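Local coordinates for protein SGNH-hydrolase family esterase (Altererythrobacter indicus, PDB 7C2A) that hydrolyses ester bonds as a member of the SGNH-hydrolase family, and may act as a lysophospholipase, at residues T53-L58 with R94-G99; Q59-V64 with L101-R106; L74-L79 with P110-G115; M116-N121 with E129-Y134. One frame throughout, in Å; residues are numbered along the deposited sequence. Where two conformers were deposited one is given.

In the fold
Following the chain, helix 54-66 carries the first halves of interactions 1 and 2, strand 74-78 the first half of interaction 3, and helix 90-106 returns to close both helix contacts, first at 94-99 and then at 101-106. Interaction 3 closes later, when strand 111-114 pairs with 74-78. These three therefore cross one another along the sequence rather than nest. Together they fasten two neighbouring helices side by side and lay helix 90-106 on the parallel sheet, with L97, L101 and L104 packing on the strand residues. Interaction 4 follows in series, a short closure in which the loop after strand 111-114 meets 129-134; Y134 joins it to L79 of interaction 3.

Interaction 1 (T53-L58 with R94-G99)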
loop_
_atom_site.group_PDB
_atom_site.type_symbol
_atom_site.label_atom_id
_atom_site.label_comp_id
_atom_site.label_asym_id
_atom_site.label_seq_id
_atom_site.Cartn_x
_atom_site.Cartn_y
_atom_site.Cartn_z
ATOM N N THR A 53 0.676 1.309 8.479
ATOM C CA THR A 53 0.237 -0.101 8.593
ATOM C C THR A 53 -1.298 -0.100 8.595
ATOM O O THR A 53 -1.922 0.975 8.632
ATOM C CB THR A 53 0.670 -0.679 9.945
ATOM O OG1 THR A 53 0.135 0.193 10.941
ATOM C CG2 THR A 53 2.172 -0.787 10.094
ATOM N N THR A 54 -1.903 -1.278 8.525
ATOM C CA THR A 54 -3.355 -1.358 8.663
ATOM C C THR A 54 -3.823 -0.747 9.982
ATOM O O THR A 54 -4.867 -0.096 10.030
ATOM C CB THR A 54 -3.848 -2.800 8.507
ATOM O OG1 THR A 54 -3.312 -3.627 9.560
ATOM C CG2 THR A 54 -3.493 -3.372 7.125
ATOM N N ALA A 55 -3.065 -0.942 11.067
ATOM C CA ALA A 55 -3.461 -0.337 12.337
ATOM C C ALA A 55 -3.401 1.183 12.267
ATOM O O ALA A 55 -4.286 1.869 12.786
ATOM C CB ALA A 55 -2.585 -0.846 13.483
ATOM N N ALA A 56 -2.360 1.726 11.633
ATOM C CA ALA A 56 -2.282 3.175 11.480
ATOM C C ALA A 56 -3.451 3.704 10.659
ATOM O O ALA A 56 -4.028 4.751 10.975
ATOM C CB ALA A 56 -0.940 3.582 10.866
ATOM N N GLY A 57 -3.821 2.988 9.597
ATOM C CA GLY A 57 -4.965 3.410 8.812
ATOM C C GLY A 57 -6.248 3.379 9.613
ATOM O O GLY A 57 -7.060 4.301 9.547
ATOM N N LEU A 58 -6.446 2.318 10.397
ATOM C CA LEU A 58 -7.627 2.244 11.250
ATOM C C LEU A 58 -7.659 3.388 12.254
ATOM O O LEU A 58 -8.723 3.935 12.548
ATOM C CB LEU A 58 -7.661 0.888 11.950
ATOM C CG LEU A 58 -8.803 0.634 12.933
ATOM C CD1 LEU A 58 -10.156 0.765 12.255
ATOM C CD2 LEU A 58 -8.637 -0.738 13.561
ATOM N N ARG A 94 -6.007 -8.336 8.685
ATOM C CA ARG A 94 -7.386 -8.522 8.249
ATOM C C ARG A 94 -8.367 -7.851 9.197
ATOM O O ARG A 94 -9.331 -7.216 8.757
ATOM C CB ARG A 94 -7.688 -10.015 8.149
ATOM C CG ARG A 94 -9.063 -10.336 7.588
ATOM C CD ARG A 94 -9.308 -11.846 7.545
ATOM N NE ARG A 94 -9.147 -12.424 8.871
ATOM C CZ ARG A 94 -8.366 -13.460 9.165
ATOM N NH1 ARG A 94 -8.272 -13.875 10.422
ATOM N NH2 ARG A 94 -7.689 -14.087 8.215
ATOM N N GLN A 95 -8.146 -8.001 10.507
ATOM C CA GLN A 95 -9.020 -7.374 11.494
ATOM C C GLN A 95 -8.965 -5.857 11.395
ATOM O O GLN A 95 -9.997 -5.184 11.463
ATOM C CB GLN A 95 -8.593 -7.809 12.890
ATOM C CG GLN A 95 -8.736 -9.292 13.174
ATOM C CD GLN A 95 -7.780 -9.775 14.260
ATOM O OE1 GLN A 95 -7.302 -8.990 15.085
ATOM N NE2 GLN A 95 -7.493 -11.074 14.259
ATOM N N ASN A 96 -7.762 -5.301 11.240
ATOM C CA ASN A 96 -7.637 -3.852 11.135
ATOM C C ASN A 96 -8.306 -3.335 9.870
ATOM O O ASN A 96 -9.044 -2.338 9.908
ATOM C CB ASN A 96 -6.161 -3.457 11.158
ATOM C CG ASN A 96 -5.490 -3.739 12.480
ATOM O OD1 ASN A 96 -6.151 -3.849 13.519
ATOM N ND2 ASN A 96 -4.172 -3.838 12.457
ATOM N N LEU A 97 -8.075 -4.012 8.743
ATOM C CA LEU A 97 -8.742 -3.621 7.507
ATOM C C LEU A 97 -10.251 -3.744 7.634
ATOM O O LEU A 97 -10.992 -2.912 7.097
ATOM C CB LEU A 97 -8.233 -4.470 6.344
ATOM C CG LEU A 97 -6.905 -4.012 5.746
ATOM C CD1 LEU A 97 -6.224 -5.128 4.975
ATOM C CD2 LEU A 97 -7.097 -2.795 4.856
ATOM N N SER A 98 -10.729 -4.766 8.360
ATOM C CA SER A 98 -12.166 -4.902 8.581
ATOM C C SER A 98 -12.731 -3.667 9.270
ATOM O O SER A 98 -13.818 -3.200 8.922
ATOM C CB SER A 98 -12.453 -6.147 9.426
ATOM O OG SER A 98 -12.162 -7.339 8.734
ATOM N N GLY A 99 -12.010 -3.133 10.256
ATOM C CA GLY A 99 -12.477 -1.933 10.931
ATOM C C GLY A 99 -12.533 -0.729 10.010
ATOM O O GLY A 99 -13.446 0.092 10.113
#
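N96 and T54 meet where two neighbouring helices run nearly parallel, their axes 8.4 Å apart and crossing at 21°. The amide of N96 donates from ND2 to T54 OG1 (3.0 Å); the hydroxyl oxygen lies in the amide plane, and the bond is fairly straight (160°). The asparagine swings its amide to this place with CG anti to its carbonyl carbon (chi1 -67°), and its CB also packs 3.6 Å from T54 CB. On the buried side, T54 CG2 rests 3.7 Å from L97 CG: threonine suits the site because one branch is polar and the other oily. T54 OG1 is also hydrogen-bonded to D83 OD2, its strongest polar partner, so two groups hold the hydroxyl.

The other side is looser. A55 is exposed and merely brushes the amide, its backbone N lying 3.4 Å from N96 ND2 without a bond, since both are donors. One turn on, the partly exposed L58 lays CD1 against the backbone of G99, 3.6 Å from its C; glycine here lets the methyl lie directly on the backbone. Replacing N96 with an alanine would probably leave T54 OG1 without its amide donor and open a gap beside A55.

The chemistry is thus that of a single polar clasp beside an apolar seam: with N96 donating to it, the T54 hydroxyl can probably turn its own proton to the D83 carboxylate, linking helix 90-106 through T54 to D83.

Interaction 2 (Q59-V64 with L101-R106); sequences QRIKFV and LEELQR
K62 and E103 are the closest backbone positions, their CA atoms 7.3 Å apart, where helices 54-66 and 90-106 run at 23° with axes 10.1 Å apart, a spacing that leaves the contact to long side chains. K62 stretches out and bends only at its end (chi4 -71°), which brings NZ to 2.9 Å from E103 OE1, above the carboxylate plane. Its methylene chain crosses the glutamate at about a right angle, CG lying 3.6 Å from E103 CD. R106, one turn along the same helix, grips the carboxylate side-on: NH2 donates to E103 OE2 (2.9 Å) on the syn side, and NE makes a longer bond to OE1 (3.3 Å). K62 NZ and R106 NE reach OE1 from opposite faces. Both basic residues were modelled in two conformers, so this is one state of the network.

Deeper in, I61 CD1 and L104 CD2 touch at 4.4 Å, branched apolar chains suited to the layer facing the sheet, where L104 meets A75 and V77. A glutamine in place of E103 would probably leave K62 and R106 without the charge that now holds them together.

R107 NE forms a further salt bridge to E103 OE2. One buried carboxylate thus collects three basic groups, which probably keeps it ionised and offsets the approach of K62 to R106.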
loop_
_atom_site.group_PDB
_atom_site.type_symbol
_atom_site.label_atom_id
_atom_site.label_comp_id
_atom_site.label_asym_id
_atom_site.label_seq_id
_atom_site.Cartn_x
_atom_site.Cartn_y
_atom_site.Cartn_z
ATOM N N GLN A 59 -6.494 3.770 12.772
ATOM C CA GLN A 59 -6.433 4.839 13.759
ATOM C C GLN A 59 -6.899 6.175 13.195
ATOM O O GLN A 59 -7.425 7.010 13.943
ATOM C CB GLN A 59 -5.010 4.966 14.282
ATOM C CG GLN A 59 -4.891 5.871 15.499
ATOM C CD GLN A 59 -5.511 5.238 16.732
ATOM O OE1 GLN A 59 -5.377 4.036 16.952
ATOM N NE2 GLN A 59 -6.192 6.038 17.538
ATOM N N ARG A 60 -6.737 6.399 11.889
ATOM C CA ARG A 60 -7.006 7.702 11.290
ATOM C C ARG A 60 -8.209 7.742 10.362
ATOM O O ARG A 60 -8.556 8.834 9.903
ATOM C CB ARG A 60 -5.769 8.292 10.587
ATOM C CG ARG A 60 -5.344 7.542 9.347
ATOM C CD ARG A 60 -4.208 8.263 8.600
ATOM N NE ARG A 60 -3.674 7.379 7.565
ATOM C CZ ARG A 60 -3.831 7.544 6.252
ATOM N NH1 ARG A 60 -4.446 8.615 5.777
ATOM N NH2 ARG A 60 -3.353 6.638 5.413
ATOM N N ILE A 61 -8.869 6.617 10.073
ATOM C CA ILE A 61 -9.908 6.645 9.043
ATOM C C ILE A 61 -11.037 7.614 9.401
ATOM O O ILE A 61 -11.503 8.376 8.549
ATOM C CB ILE A 61 -10.407 5.234 8.674
ATOM C CG1 ILE A 61 -11.465 5.318 7.561
ATOM C CG2 ILE A 61 -10.985 4.495 9.888
ATOM C CD1 ILE A 61 -10.969 5.859 6.208
ATOM N N LYS A 62 -11.502 7.596 10.653
ATOM C CA LYS A 62 -12.575 8.509 11.043
ATOM C C LYS A 62 -12.144 9.963 10.893
ATOM O O LYS A 62 -12.891 10.793 10.364
ATOM C CB LYS A 62 -13.010 8.237 12.484
ATOM C CG LYS A 62 -13.973 7.071 12.665
ATOM C CD LYS A 62 -14.317 6.895 14.147
ATOM C CE LYS A 62 -15.260 5.723 14.394
ATOM N NZ LYS A 62 -16.640 5.991 13.914
ATOM N N PHE A 63 -10.939 10.288 11.359
ATOM C CA PHE A 63 -10.448 11.657 11.261
ATOM C C PHE A 63 -10.349 12.102 9.809
ATOM O O PHE A 63 -10.731 13.225 9.464
ATOM C CB PHE A 63 -9.073 11.751 11.926
ATOM C CG PHE A 63 -8.449 13.115 11.834
ATOM C CD1 PHE A 63 -8.773 14.093 12.762
ATOM C CD2 PHE A 63 -7.555 13.433 10.829
ATOM C CE1 PHE A 63 -8.213 15.348 12.697
ATOM C CE2 PHE A 63 -6.992 14.701 10.762
ATOM C CZ PHE A 63 -7.328 15.658 11.695
ATOM N N VAL A 64 -9.816 11.238 8.944
ATOM C CA VAL A 64 -9.682 11.583 7.530
ATOM C C VAL A 64 -11.050 11.851 6.917
ATOM O O VAL A 64 -11.240 12.835 6.193
ATOM C CB VAL A 64 -8.900 10.483 6.783
ATOM C CG1 VAL A 64 -9.003 10.672 5.282
ATOM C CG2 VAL A 64 -7.445 10.491 7.217
ATOM N N LEU A 101 -13.034 -0.865 6.674
ATOM C CA LEU A 101 -14.136 -1.057 5.742
ATOM C C LEU A 101 -15.475 -0.910 6.441
ATOM O O LEU A 101 -16.434 -0.417 5.842
ATOM C CB LEU A 101 -14.027 -2.412 5.051
ATOM C CG LEU A 101 -12.716 -2.676 4.302
ATOM C CD1 LEU A 101 -12.879 -3.891 3.411
ATOM C CD2 LEU A 101 -12.265 -1.468 3.495
ATOM N N GLU A 102 -15.551 -1.300 7.714
ATOM C CA GLU A 102 -16.790 -1.145 8.462
ATOM C C GLU A 102 -17.150 0.321 8.635
ATOM O O GLU A 102 -18.327 0.689 8.566
ATOM C CB GLU A 102 -16.668 -1.841 9.815
ATOM C CG GLU A 102 -17.006 -3.310 9.727
ATOM C CD GLU A 102 -16.701 -4.099 10.983
ATOM O OE1 GLU A 102 -16.342 -3.489 12.015
ATOM O OE2 GLU A 102 -16.827 -5.343 10.925
ATOM N N GLU A 103 -16.159 1.172 8.889
ATOM C CA GLU A 103 -16.426 2.601 8.990
ATOM C C GLU A 103 -16.917 3.170 7.659
ATOM O O GLU A 103 -17.877 3.947 7.622
ATOM C CB GLU A 103 -15.173 3.320 9.482
ATOM C CG GLU A 103 -15.327 4.826 9.595
ATOM C CD GLU A 103 -16.363 5.264 10.619
ATOM O OE1 GLU A 103 -16.753 4.449 11.482
ATOM O OE2 GLU A 103 -16.800 6.431 10.560
ATOM N N LEU A 104 -16.268 2.798 6.551
ATOM C CA LEU A 104 -16.726 3.257 5.242
ATOM C C LEU A 104 -18.141 2.770 4.957
ATOM O O LEU A 104 -18.982 3.529 4.457
ATOM C CB LEU A 104 -15.759 2.778 4.157
ATOM C CG LEU A 104 -14.387 3.454 4.223
ATOM C CD1 LEU A 104 -13.347 2.667 3.428
ATOM C CD2 LEU A 104 -14.454 4.887 3.738
ATOM N N GLN A 105 -18.424 1.506 5.281
ATOM C CA GLN A 105 -19.753 0.950 5.050
ATOM C C GLN A 105 -20.802 1.649 5.904
ATOM O O GLN A 105 -21.926 1.895 5.444
ATOM C CB GLN A 105 -19.728 -0.544 5.360
ATOM C CG GLN A 105 -20.847 -1.347 4.732
ATOM C CD GLN A 105 -20.628 -2.832 4.902
ATOM O OE1 GLN A 105 -20.403 -3.308 6.014
ATOM N NE2 GLN A 105 -20.676 -3.571 3.801
ATOM N N ARG A 106 -20.470 1.954 7.158
ATOM C CA ARG A 106 -21.408 2.689 7.997
ATOM C C ARG A 106 -21.838 3.979 7.317
ATOM O O ARG A 106 -23.021 4.346 7.347
ATOM C CB ARG A 106 -20.762 2.987 9.348
ATOM C CG ARG A 106 -21.679 3.628 10.360
ATOM C CD ARG A 106 -20.919 3.899 11.644
ATOM N NE ARG A 106 -19.988 5.011 11.490
ATOM C CZ ARG A 106 -20.343 6.290 11.528
ATOM N NH1 ARG A 106 -21.611 6.619 11.727
ATOM N NH2 ARG A 106 -19.432 7.238 11.372
#

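Interaction 3 (L74-L79 with P110-G115)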
loop_
_atom_site.group_PDB
_atom_site.type_symbol
_atom_site.label_atom_id
_atom_site.label_comp_id
_atom_site.label_asym_id
_atom_site.label_seq_id
_atom_site.Cartn_x
_atom_site.Cartn_y
_atom_site.Cartn_z
ATOM N N LEU A 74 -16.398 7.482 -3.514
ATOM C CA LEU A 74 -15.751 6.187 -3.620
ATOM C C LEU A 74 -14.521 6.292 -2.740
ATOM O O LEU A 74 -13.863 7.333 -2.725
ATOM C CB LEU A 74 -15.308 5.906 -5.061
ATOM C CG LEU A 74 -14.389 4.704 -5.292
ATOM C CD1 LEU A 74 -15.106 3.405 -4.984
ATOM C CD2 LEU A 74 -13.883 4.684 -6.727
ATOM N N ALA A 75 -14.224 5.222 -2.007
ATOM C CA ALA A 75 -12.998 5.121 -1.225
ATOM C C ALA A 75 -12.176 3.969 -1.771
ATOM O O ALA A 75 -12.665 2.835 -1.841
ATOM C CB ALA A 75 -13.294 4.872 0.256
ATOM N N ILE A 76 -10.935 4.256 -2.140
ATOM C CA ILE A 76 -9.986 3.242 -2.580
ATOM C C ILE A 76 -9.063 2.961 -1.408
ATOM O O ILE A 76 -8.387 3.869 -0.918
ATOM C CB ILE A 76 -9.180 3.716 -3.800
ATOM C CG1 ILE A 76 -10.097 4.216 -4.925
ATOM C CG2 ILE A 76 -8.259 2.597 -4.263
ATOM C CD1 ILE A 76 -9.359 4.849 -6.109
ATOM N N VAL A 77 -9.023 1.712 -0.948
ATOM C CA VAL A 77 -8.278 1.355 0.259
ATOM C C VAL A 77 -7.105 0.476 -0.148
ATOM O O VAL A 77 -7.294 -0.594 -0.744
ATOM C CB VAL A 77 -9.167 0.649 1.290
ATOM C CG1 VAL A 77 -8.343 0.193 2.487
ATOM C CG2 VAL A 77 -10.302 1.555 1.729
ATOM N N GLU A 78 -5.895 0.920 0.196
ATOM C CA GLU A 78 -4.649 0.292 -0.241
ATOM C C GLU A 78 -3.718 0.216 0.967
ATOM O O GLU A 78 -2.914 1.113 1.193
ATOM C CB GLU A 78 -4.048 1.124 -1.369
ATOM C CG GLU A 78 -2.718 0.649 -1.893
ATOM C CD GLU A 78 -1.527 1.317 -1.219
ATOM O OE1 GLU A 78 -0.582 0.570 -0.876
ATOM O OE2 GLU A 78 -1.511 2.554 -1.043
ATOM N N LEU A 79 -3.838 -0.852 1.754
ATOM C CA LEU A 79 -3.052 -0.979 2.971
ATOM C C LEU A 79 -2.738 -2.447 3.210
ATOM O O LEU A 79 -3.479 -3.340 2.788
ATOM C CB LEU A 79 -3.783 -0.431 4.199
ATOM C CG LEU A 79 -3.930 1.085 4.253
ATOM C CD1 LEU A 79 -4.840 1.455 5.412
ATOM C CD2 LEU A 79 -2.583 1.741 4.418
ATOM N N PRO A 110 -18.997 3.704 -1.104
ATOM C CA PRO A 110 -18.529 2.544 -1.868
ATOM C C PRO A 110 -17.028 2.347 -1.743
ATOM O O PRO A 110 -16.261 3.303 -1.625
ATOM C CB PRO A 110 -18.918 2.898 -3.309
ATOM C CG PRO A 110 -20.049 3.866 -3.180
ATOM C CD PRO A 110 -19.726 4.668 -1.948
ATOM N N ILE A 111 -16.612 1.085 -1.822
ATOM C CA ILE A 111 -15.236 0.682 -1.554
ATOM C C ILE A 111 -14.651 -0.029 -2.767
ATOM O O ILE A 111 -15.267 -0.953 -3.314
ATOM C CB ILE A 111 -15.167 -0.272 -0.351
ATOM C CG1 ILE A 111 -15.737 0.379 0.907
ATOM C CG2 ILE A 111 -13.732 -0.749 -0.118
ATOM C CD1 ILE A 111 -16.111 -0.628 1.967
ATOM N N LEU A 112 -13.435 0.359 -3.138
ATOM C CA LEU A 112 -12.570 -0.433 -4.002
ATOM C C LEU A 112 -11.334 -0.810 -3.194
ATOM O O LEU A 112 -10.617 0.066 -2.697
ATOM C CB LEU A 112 -12.173 0.357 -5.249
ATOM C CG LEU A 112 -11.183 -0.327 -6.190
ATOM C CD1 LEU A 112 -11.767 -1.611 -6.747
ATOM C CD2 LEU A 112 -10.790 0.622 -7.312
ATOM N N LEU A 113 -11.082 -2.104 -3.059
ATOM C CA LEU A 113 -9.952 -2.617 -2.300
ATOM C C LEU A 113 -8.811 -2.972 -3.243
ATOM O O LEU A 113 -9.011 -3.710 -4.207
ATOM C CB LEU A 113 -10.396 -3.861 -1.536
ATOM C CG LEU A 113 -9.492 -4.408 -0.435
ATOM C CD1 LEU A 113 -9.277 -3.398 0.683
ATOM C CD2 LEU A 113 -10.071 -5.696 0.129
ATOM N N MET A 114 -7.620 -2.458 -2.945
ATOM C CA MET A 114 -6.411 -2.767 -3.755
ATOM C C MET A 114 -5.714 -3.970 -3.111
ATOM O O MET A 114 -5.181 -3.831 -1.999
ATOM C CB MET A 114 -5.466 -1.564 -3.793
ATOM C CG MET A 114 -6.045 -0.377 -4.552
ATOM S SD MET A 114 -6.645 -0.852 -6.196
ATOM C CE MET A 114 -6.535 0.712 -7.063
ATOM N N GLY A 115 -5.749 -5.121 -3.785
ATOM C CA GLY A 115 -5.149 -6.356 -3.249
ATOM C C GLY A 115 -3.635 -6.279 -3.165
ATOM O O GLY A 115 -3.001 -5.860 -4.138
HETATM O O HOH W 1 -5.827 -2.745 0.547
#
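I76 sets CG1 anti to its carbonyl carbon (chi1 -52°), which leaves CG2 anti to the backbone N and against M114; M114 sets CG anti to its own carbonyl carbon (chi1 -67°), 3.7 Å from I76 CG2, and the bend beyond brings CE back to the same methyl. The two belong to neighbouring parallel strands of the central sheet of this α/β fold, 74-78 and 111-114, joined in a β-α-β crossover by way of helix 90-106. The ladder alternates as parallel pairing requires: A75 N donates to P110 O (2.8 Å), L112 N to A75 O, V77 N to L112 O, and M114 N to V77 O (2.9 Å). Between these bonds the CA hydrogens lean on the same carbonyls, most closely I76 CA on L112 O (3.2 Å).

Side chains sort by face. A75, V77, I111 and L113 share one, where V77 CB meets L113 CD1 at 4.1 Å and helix 90-106 lies against A75 and V77; small A75 leaves room for L104 of that helix. I76 and L112 occupy the other, with F16 against I76. Beta-branched I76, V77 and I111 suit extended strands, and the apolar leucines fill the layers on them. At the C-terminal end of the pair, M114 also lies along E78, whose CB is 3.9 Å from M114 CB and whose carboxylate is bound by D13 N.

Beyond the last bond the strands part, and a water accepts from L79 N (3.0 Å) while sitting 2.8 Å from M114 O.

Interaction 4 (M116-N121 with E129-Y134); sequences MRAPPN and EFDGIY
D131 and A118 supply the direct hydrogen bond: A118 N donates to D131 OD1 (2.8 Å, 161°), which receives it with the syn lone pair. The short aspartate, with CG anti to its carbonyl carbon (chi1 -72°), reaches just far enough from the helix to catch a loop amide. Its other oxygen, OD2, is bound by Q127 NE2.

Two waters extend this link. One donates to A118 O and to D131 OD2 (2.7 Å), closing a small ring through A118, the carboxylate and the water. The other donates to M116 O and D131 O and accepts from R117 NE (3.0 Å), lying at the edge of the guanidinium and in its plane. R117 NE is 4.3 Å from D131 OD2, which sits well out of the guanidinium plane, so charge alone acts there.

The packing contacts lie on the buried side. In the conformer described, F130 presents its CE2 to M116 CB (3.8 Å) and its CD2 to A118 CB, a small residue that lets the loop come close. Y134 spreads its ring beneath the loop with M116 N over the ring centre, 3.5 Å above the plane, and I133 CG1 on the opposite face. M116 CG, anti to the carbonyl carbon (chi1 -56°), lies 3.4 Å from Y134 OH, a hydroxyl hydrogen-bonded to L79 O; the bends beyond lead its sulfur and CE away.

Chemically, one carboxylate and two waters satisfy A118 N, A118 O and M116 O where the loop has no regular structure, while the aromatic rings fill its inner side; the nearby R117 would probably help stabilise the negative charge on D131.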
loop_
_atom_site.group_PDB
_atom_site.type_symbol
_atom_site.label_atom_id
_atom_site.label_comp_id
_atom_site.label_asym_id
_atom_site.label_seq_id
_atom_site.Cartn_x
_atom_site.Cartn_y
_atom_site.Cartn_z
ATOM N N MET A 116 -3.084 -6.675 -2.019
ATOM C CA MET A 116 -1.611 -6.703 -1.830
ATOM C C MET A 116 -1.167 -8.169 -1.849
ATOM O O MET A 116 -1.968 -9.034 -1.482
ATOM C CB MET A 116 -1.198 -6.049 -0.508
ATOM C CG MET A 116 -1.689 -4.610 -0.360
ATOM S SD MET A 116 -1.235 -3.503 -1.729
ATOM C CE MET A 116 0.552 -3.529 -1.607
ATOM N N ARG A 117 0.069 -8.422 -2.272
ATOM C CA ARG A 117 0.586 -9.812 -2.358
ATOM C C ARG A 117 1.905 -9.905 -1.594
ATOM O O ARG A 117 2.720 -8.979 -1.678
ATOM C CB ARG A 117 0.766 -10.223 -3.822
ATOM C CG ARG A 117 -0.545 -10.356 -4.581
ATOM C CD ARG A 117 -1.312 -11.586 -4.139
ATOM N NE ARG A 117 -2.594 -11.702 -4.813
ATOM C CZ ARG A 117 -2.756 -12.058 -6.082
ATOM N NH1 ARG A 117 -1.706 -12.346 -6.834
ATOM N NH2 ARG A 117 -3.971 -12.126 -6.588
ATOM N N ALA A 118 2.092 -11.015 -0.894
ATOM C CA ALA A 118 3.325 -11.185 -0.103
ATOM C C ALA A 118 4.433 -11.731 -1.000
ATOM O O ALA A 118 4.161 -12.595 -1.846
ATOM C CB ALA A 118 3.055 -12.121 1.051
ATOM N N PRO A 119 5.695 -11.289 -0.818
ATOM C CA PRO A 119 6.809 -11.851 -1.562
ATOM C C PRO A 119 7.180 -13.178 -0.879
ATOM O O PRO A 119 6.834 -13.416 0.261
ATOM C CB PRO A 119 7.898 -10.784 -1.400
ATOM C CG PRO A 119 7.621 -10.206 -0.041
ATOM C CD PRO A 119 6.109 -10.207 0.076
ATOM N N PRO A 120 7.929 -14.062 -1.553
ATOM C CA PRO A 120 8.274 -15.369 -0.976
ATOM C C PRO A 120 9.225 -15.428 0.231
ATOM O O PRO A 120 9.186 -16.429 0.898
ATOM C CB PRO A 120 8.941 -16.067 -2.168
ATOM C CG PRO A 120 9.514 -14.930 -2.985
ATOM C CD PRO A 120 8.443 -13.870 -2.907
ATOM N N ASN A 121 9.683 -14.227 0.688
ATOM C CA ASN A 121 10.688 -14.222 1.751
ATOM C C ASN A 121 10.140 -14.756 3.072
ATOM O O ASN A 121 10.842 -15.474 3.794
ATOM C CB ASN A 121 11.255 -12.814 1.938
ATOM C CG ASN A 121 12.483 -12.795 2.832
ATOM O OD1 ASN A 121 13.444 -13.532 2.604
ATOM N ND2 ASN A 121 12.453 -11.952 3.858
ATOM N N GLU A 129 -1.574 -17.068 3.681
ATOM C CA GLU A 129 -2.488 -16.454 4.679
ATOM C C GLU A 129 -2.658 -14.960 4.382
ATOM O O GLU A 129 -3.791 -14.482 4.357
ATOM C CB GLU A 129 -1.951 -16.658 6.096
ATOM C CG GLU A 129 -2.976 -16.305 7.159
ATOM C CD GLU A 129 -2.479 -16.261 8.593
ATOM O OE1 GLU A 129 -1.349 -16.700 8.854
ATOM O OE2 GLU A 129 -3.237 -15.780 9.439
ATOM N N PHE A 130 -1.556 -14.270 4.109
ATOM C CA PHE A 130 -1.649 -12.815 3.854
ATOM C C PHE A 130 -2.427 -12.544 2.563
ATOM O O PHE A 130 -3.341 -11.712 2.569
ATOM C CB PHE A 130 -0.245 -12.224 3.747
ATOM C CG PHE A 130 -0.261 -10.764 3.390
ATOM C CD1 PHE A 130 -0.404 -9.811 4.379
ATOM C CD2 PHE A 130 -0.184 -10.351 2.068
ATOM C CE1 PHE A 130 -0.438 -8.464 4.059
ATOM C CE2 PHE A 130 -0.217 -9.004 1.749
ATOM C CZ PHE A 130 -0.340 -8.064 2.745
ATOM N N ASP A 131 -2.097 -13.264 1.493
ATOM C CA ASP A 131 -2.736 -12.989 0.212
ATOM C C ASP A 131 -4.242 -13.188 0.288
ATOM O O ASP A 131 -5.002 -12.457 -0.360
ATOM C CB ASP A 131 -2.165 -13.900 -0.879
ATOM C CG ASP A 131 -0.756 -13.536 -1.287
ATOM O OD1 ASP A 131 -0.169 -12.586 -0.735
ATOM O OD2 ASP A 131 -0.239 -14.232 -2.184
ATOM N N GLY A 132 -4.694 -14.161 1.080
ATOM C CA GLY A 132 -6.113 -14.471 1.136
ATOM C C GLY A 132 -6.960 -13.466 1.890
ATOM O O GLY A 132 -8.191 -13.536 1.813
ATOM N N ILE A 133 -6.354 -12.530 2.622
ATOM C CA ILE A 133 -7.200 -11.612 3.387
ATOM C C ILE A 133 -7.987 -10.691 2.466
ATOM O O ILE A 133 -9.105 -10.293 2.799
ATOM C CB ILE A 133 -6.438 -10.836 4.482
ATOM C CG1 ILE A 133 -5.564 -9.721 3.902
ATOM C CG2 ILE A 133 -5.645 -11.784 5.367
ATOM C CD1 ILE A 133 -4.844 -8.883 4.954
ATOM N N TYR A 134 -7.438 -10.360 1.289
ATOM C CA TYR A 134 -8.096 -9.378 0.430
ATOM C C TYR A 134 -9.364 -9.920 -0.221
ATOM O O TYR A 134 -10.409 -9.247 -0.151
ATOM C CB TYR A 134 -7.089 -8.770 -0.558
ATOM C CG TYR A 134 -6.016 -7.998 0.182
ATOM C CD1 TYR A 134 -6.217 -6.675 0.560
ATOM C CD2 TYR A 134 -4.823 -8.607 0.559
ATOM C CE1 TYR A 134 -5.268 -5.980 1.289
ATOM C CE2 TYR A 134 -3.865 -7.919 1.280
ATOM C CZ TYR A 134 -4.096 -6.607 1.644
ATOM O OH TYR A 134 -3.124 -5.962 2.364
HETATM O O HOH W 2 -3.962 -10.791 -2.296
HETATM O O HOH W 3 2.105 -13.633 -3.357
#